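Local coordinates for protein alpha-fucosidase (Bifidobacterium bifidum, PDB 2EAB) that probably releases alpha-1,2-linked L-fucose from sugars by hydrolysis, this chain being the catalytic part of a longer membrane-associated, calcium-binding protein, at residues R456-V461 with T493-S498; V461-E466 with S539-N544. One frame throughout, in Å; residues are numbered along the deposited sequence.

Overall arrangement
Counting from the N terminus, these contacts begin at helix 452-463, which serves both. Residues 456-461 take part in interaction 1, and residues 461-466, sharing Val461, carry the helix end into interaction 2. Interaction 1 closes a loop of 31 intervening residues when 493-498 returns to the helix, just before helix 499-502. Interaction 2 closes a longer one of 72 residues when 539-544, on helix 525-546, comes back to the helix end. The two closures cross, since their segments alternate along the chain. Their centres lie about 12 Å apart, and Pro495 of interaction 1 packs on Tyr462 of interaction 2. Together they tie helix 452-463 to a following loop and a later helix.

Interaction 1. Residues R456-V461 with T493-S498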
loop_
_atom_site.group_PDB
_atom_site.type_symbol
_atom_site.label_atom_id
_atom_site.label_comp_id
_atom_site.label_asym_id
_atom_site.label_seq_id
_atom_site.Cartn_x
_atom_site.Cartn_y
_atom_site.Cartn_z
ATOM N N ARG A 456 8.909 5.074 20.882
ATOM C CA ARG A 456 9.242 4.844 22.287
ATOM C C ARG A 456 8.910 6.074 23.137
ATOM O O ARG A 456 8.555 5.944 24.308
ATOM C CB ARG A 456 10.710 4.440 22.445
ATOM C CG ARG A 456 10.980 2.994 22.066
ATOM C CD ARG A 456 12.459 2.724 21.977
ATOM N NE ARG A 456 12.756 1.320 21.717
ATOM C CZ ARG A 456 13.980 0.847 21.503
ATOM N NH1 ARG A 456 15.032 1.659 21.529
ATOM N NH2 ARG A 456 14.157 -0.445 21.282
ATOM N N VAL A 457 9.023 7.263 22.547
ATOM C CA VAL A 457 8.617 8.496 23.219
ATOM C C VAL A 457 7.104 8.475 23.443
ATOM O O VAL A 457 6.632 8.726 24.546
ATOM C CB VAL A 457 9.024 9.761 22.421
ATOM C CG1 VAL A 457 8.644 11.026 23.176
ATOM C CG2 VAL A 457 10.519 9.762 22.129
ATOM N N THR A 458 6.351 8.143 22.399
ATOM C CA THR A 458 4.899 8.052 22.492
ATOM C C THR A 458 4.469 6.993 23.509
ATOM O O THR A 458 3.551 7.220 24.299
ATOM C CB THR A 458 4.305 7.753 21.110
ATOM O OG1 THR A 458 4.739 8.771 20.201
ATOM C CG2 THR A 458 2.793 7.747 21.145
ATOM N N ALA A 459 5.125 5.834 23.484
ATOM C CA ALA A 459 4.832 4.757 24.428
ATOM C C ALA A 459 5.037 5.198 25.873
ATOM O O ALA A 459 4.244 4.859 26.752
ATOM C CB ALA A 459 5.668 3.528 24.122
ATOM N N LYS A 460 6.085 5.976 26.115
ATOM C CA LYS A 460 6.337 6.499 27.450
ATOM C C LYS A 460 5.241 7.484 27.881
ATOM O O LYS A 460 4.685 7.369 28.972
ATOM C CB LYS A 460 7.717 7.158 27.516
ATOM C CG LYS A 460 8.016 7.778 28.875
ATOM C CD LYS A 460 9.411 8.364 28.966
ATOM C CE LYS A 460 9.489 9.738 28.339
ATOM N NZ LYS A 460 8.595 10.739 29.004
ATOM N N VAL A 461 4.934 8.440 27.011
ATOM C CA VAL A 461 3.981 9.500 27.337
ATOM C C VAL A 461 2.565 8.981 27.553
ATOM O O VAL A 461 1.907 9.353 28.530
ATOM C CB VAL A 461 3.996 10.608 26.257
ATOM C CG1 VAL A 461 2.846 11.597 26.455
ATOM C CG2 VAL A 461 5.339 11.324 26.269
ATOM N N THR A 493 4.418 10.057 15.683
ATOM C CA THR A 493 3.843 8.834 16.228
ATOM C C THR A 493 2.827 9.118 17.323
ATOM O O THR A 493 2.153 8.202 17.795
ATOM C CB THR A 493 4.931 7.870 16.751
ATOM O OG1 THR A 493 5.761 8.545 17.703
ATOM C CG2 THR A 493 5.809 7.405 15.605
ATOM N N ALA A 494 2.698 10.385 17.714
ATOM C CA ALA A 494 1.652 10.769 18.655
ATOM C C ALA A 494 0.271 10.472 18.087
ATOM O O ALA A 494 0.090 10.427 16.870
ATOM C CB ALA A 494 1.751 12.238 18.977
ATOM N N PRO A 495 -0.722 10.314 18.971
ATOM C CA PRO A 495 -2.096 10.301 18.494
ATOM C C PRO A 495 -2.487 11.709 18.038
ATOM O O PRO A 495 -1.862 12.703 18.439
ATOM C CB PRO A 495 -2.890 9.890 19.733
ATOM C CG PRO A 495 -2.067 10.381 20.872
ATOM C CD PRO A 495 -0.640 10.218 20.439
ATOM N N GLY A 496 -3.529 11.785 17.214
ATOM C CA GLY A 496 -3.998 13.053 16.684
ATOM C C GLY A 496 -4.828 13.861 17.667
ATOM O O GLY A 496 -5.065 13.450 18.807
ATOM N N GLN A 497 -5.269 15.028 17.203
ATOM C CA GLN A 497 -5.872 16.059 18.047
ATOM C C GLN A 497 -7.256 15.727 18.564
ATOM O O GLN A 497 -7.741 16.392 19.480
ATOM C CB GLN A 497 -6.032 17.350 17.259
ATOM C CG GLN A 497 -4.846 18.210 17.055
ATOM C CD GLN A 497 -5.264 19.528 16.437
ATOM O OE1 GLN A 497 -5.873 20.372 17.100
ATOM N NE2 GLN A 497 -4.965 19.702 15.156
ATOM N N SER A 498 -7.917 14.759 17.938
ATOM C CA SER A 498 -9.233 14.320 18.383
ATOM C C SER A 498 -9.232 12.803 18.388
ATOM O O SER A 498 -8.799 12.181 17.415
ATOM C CB SER A 498 -10.337 14.861 17.471
ATOM O OG SER A 498 -11.624 14.568 17.996
#
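Thr458 and Thr493 meet hydroxyl to hydroxyl, and their side chains cross obliquely. Thr458 sits on helix 452-463 and points toward the loop at 493-498. Its CB lies 3.8 Å from Thr493 OG1. There the side chain forks. One branch ends in OG1, which is 2.7 Å from Thr493 OG1 and hydrogen-bonded to it. The other ends in CG2, which reaches the loop backbone, 3.4 Å from Thr493 O. The same methyl lies 4.3 Å from Pro495 CD, a looser apolar touch. With chi1 of Thr458 at -56°, OG1 stands beside the backbone N and CG2 lies anti to it, an arrangement that lets both branches reach the loop. On the loop, Thr493 holds OG1 between its backbone N and carbonyl carbon, chi1 55°, which turns the hydroxyl to the helix.

Both hydroxyls are buried, and that of Thr458 also bonds OD1 of Asn94, which lies just ahead of helix 96-99 and touches Val457 and Ala494 as well. Two partners therefore grip Thr458 OG1. Thr493 O, beside the Thr458 methyl, is taken by His484 ND1.

The contact lies within the family 95 catalytic domain. The loop comes after strand 486-487 and leads into helix 499-502. Two residues before Thr458, Arg456 forms a salt bridge with Glu537 of helix 525-546.

Interaction 2. Residues V461-E466 with S539-N544; sequences VYAGAE and SHFYVN
Ala463 and Ala465 set their methyl groups against the edge of the Phe541 ring, near its plane. Both CB atoms point toward helix 525-546. Ala463 CB lies 3.7 Å from Phe541 CE1 and equally close to CZ. Ala465 CB is also 3.7 Å from CE1, but its second neighbour is CD1, at 3.9 Å. The two methyls thus share CE1 and divide the adjoining rim atoms between them. No hydrogen bond joins the segments. Phe541 reaches them because its CG extends opposite the backbone N (chi1 180°), which carries the ring out from the helix.

The two alanines flank Gly464, the first residue past the helix. Helix 452-463 stops at Ala463, and Gly464 turns the chain with a positive phi of 73°. Ala465 N then bonds Ala459 O, bringing the second methyl round beside the first. The family 95 catalytic domain is an (alpha/alpha)6 barrel, and this contact packs a helix end on the flank of a later helix. Replacing Phe541 by an alanine would probably take the ring edge away from both methyls and open a gap between the helix end and helix 525-546. Met546 also touches Ala463 and Phe541.

Within helix 525-546, Asn544 folds back on the previous turn. Its ND2 gives a bond of 2.9 Å to His540 O, which also accepts from Asn544 N. Ser539 and Tyr542 pack on helix 577-596.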
loop_
_atom_site.group_PDB
_atom_site.type_symbol
_atom_site.label_atom_id
_atom_site.label_comp_id
_atom_site.label_asym_id
_atom_site.label_seq_id
_atom_site.Cartn_x
_atom_site.Cartn_y
_atom_site.Cartn_z
ATOM N N VAL A 461 4.934 8.440 27.011
ATOM C CA VAL A 461 3.981 9.500 27.337
ATOM C C VAL A 461 2.565 8.981 27.553
ATOM O O VAL A 461 1.907 9.353 28.530
ATOM C CB VAL A 461 3.996 10.608 26.257
ATOM C CG1 VAL A 461 2.846 11.597 26.455
ATOM C CG2 VAL A 461 5.339 11.324 26.269
ATOM N N TYR A 462 2.110 8.099 26.666
ATOM C CA TYR A 462 0.713 7.680 26.688
ATOM C C TYR A 462 0.460 6.353 27.385
ATOM O O TYR A 462 -0.665 6.095 27.804
ATOM C CB TYR A 462 0.127 7.674 25.274
ATOM C CG TYR A 462 0.042 9.063 24.680
ATOM C CD1 TYR A 462 -1.059 9.891 24.933
ATOM C CD2 TYR A 462 1.075 9.561 23.889
ATOM C CE1 TYR A 462 -1.130 11.176 24.394
ATOM C CE2 TYR A 462 1.015 10.838 23.349
ATOM C CZ TYR A 462 -0.089 11.637 23.607
ATOM O OH TYR A 462 -0.129 12.897 23.057
ATOM N N ALA A 463 1.486 5.513 27.509
ATOM C CA ALA A 463 1.310 4.196 28.126
ATOM C C ALA A 463 2.259 3.901 29.289
ATOM O O ALA A 463 2.169 2.837 29.901
ATOM C CB ALA A 463 1.389 3.091 27.066
ATOM N N GLY A 464 3.161 4.826 29.593
ATOM C CA GLY A 464 4.081 4.649 30.713
ATOM C C GLY A 464 5.168 3.622 30.461
ATOM O O GLY A 464 5.753 3.091 31.410
ATOM N N ALA A 465 5.439 3.346 29.187
ATOM C CA ALA A 465 6.458 2.377 28.804
ATOM C C ALA A 465 7.733 3.124 28.434
ATOM O O ALA A 465 7.876 3.600 27.303
ATOM C CB ALA A 465 5.971 1.520 27.642
ATOM N N GLU A 466 8.643 3.248 29.400
ATOM C CA GLU A 466 9.887 3.980 29.184
ATOM C C GLU A 466 11.047 3.039 28.903
ATOM O O GLU A 466 11.377 2.185 29.727
ATOM C CB GLU A 466 10.239 4.897 30.369
ATOM C CG GLU A 466 11.626 5.548 30.193
ATOM C CD GLU A 466 11.893 6.734 31.098
ATOM O OE1 GLU A 466 11.226 6.867 32.145
ATOM O OE2 GLU A 466 12.793 7.533 30.757
ATOM N N SER A 539 5.009 -6.920 21.013
ATOM C CA SER A 539 4.304 -7.900 21.840
ATOM C C SER A 539 4.589 -7.650 23.319
ATOM O O SER A 539 3.675 -7.694 24.142
ATOM C CB SER A 539 4.659 -9.334 21.440
ATOM O OG SER A 539 4.236 -9.591 20.114
ATOM N N HIS A 540 5.851 -7.369 23.646
ATOM C CA HIS A 540 6.212 -6.972 25.002
ATOM C C HIS A 540 5.362 -5.787 25.459
ATOM O O HIS A 540 4.826 -5.774 26.572
ATOM C CB HIS A 540 7.686 -6.584 25.067
ATOM C CG HIS A 540 8.147 -6.241 26.444
ATOM N ND1 HIS A 540 8.150 -4.957 26.946
ATOM C CD2 HIS A 540 8.595 -7.038 27.439
ATOM C CE1 HIS A 540 8.600 -4.980 28.189
ATOM N NE2 HIS A 540 8.872 -6.231 28.513
ATOM N N PHE A 541 5.247 -4.795 24.582
ATOM C CA PHE A 541 4.500 -3.577 24.855
ATOM C C PHE A 541 3.043 -3.892 25.159
ATOM O O PHE A 541 2.509 -3.458 26.182
ATOM C CB PHE A 541 4.618 -2.626 23.659
ATOM C CG PHE A 541 3.876 -1.329 23.826
ATOM C CD1 PHE A 541 4.096 -0.513 24.938
ATOM C CD2 PHE A 541 2.968 -0.915 22.861
ATOM C CE1 PHE A 541 3.404 0.686 25.087
ATOM C CE2 PHE A 541 2.290 0.287 22.992
ATOM C CZ PHE A 541 2.498 1.089 24.111
ATOM N N TYR A 542 2.405 -4.668 24.291
ATOM C CA TYR A 542 1.001 -4.986 24.495
ATOM C C TYR A 542 0.767 -5.827 25.734
ATOM O O TYR A 542 -0.126 -5.529 26.523
ATOM C CB TYR A 542 0.360 -5.591 23.236
ATOM C CG TYR A 542 -0.363 -4.509 22.487
ATOM C CD1 TYR A 542 0.324 -3.656 21.620
ATOM C CD2 TYR A 542 -1.718 -4.280 22.706
ATOM C CE1 TYR A 542 -0.333 -2.616 20.973
ATOM C CE2 TYR A 542 -2.382 -3.246 22.067
ATOM C CZ TYR A 542 -1.684 -2.421 21.199
ATOM O OH TYR A 542 -2.327 -1.388 20.563
ATOM N N VAL A 543 1.582 -6.860 25.922
ATOM C CA VAL A 543 1.426 -7.738 27.082
ATOM C C VAL A 543 1.607 -6.981 28.401
ATOM O O VAL A 543 0.817 -7.149 29.339
ATOM C CB VAL A 543 2.390 -8.953 27.012
ATOM C CG1 VAL A 543 2.501 -9.662 28.371
ATOM C CG2 VAL A 543 1.950 -9.924 25.926
ATOM N N ASN A 544 2.647 -6.155 28.471
ATOM C CA ASN A 544 3.031 -5.522 29.730
ATOM C C ASN A 544 2.342 -4.205 30.047
ATOM O O ASN A 544 2.205 -3.852 31.223
ATOM C CB ASN A 544 4.547 -5.358 29.796
ATOM C CG ASN A 544 5.249 -6.675 29.994
ATOM O OD1 ASN A 544 5.351 -7.171 31.116
ATOM N ND2 ASN A 544 5.713 -7.269 28.906
#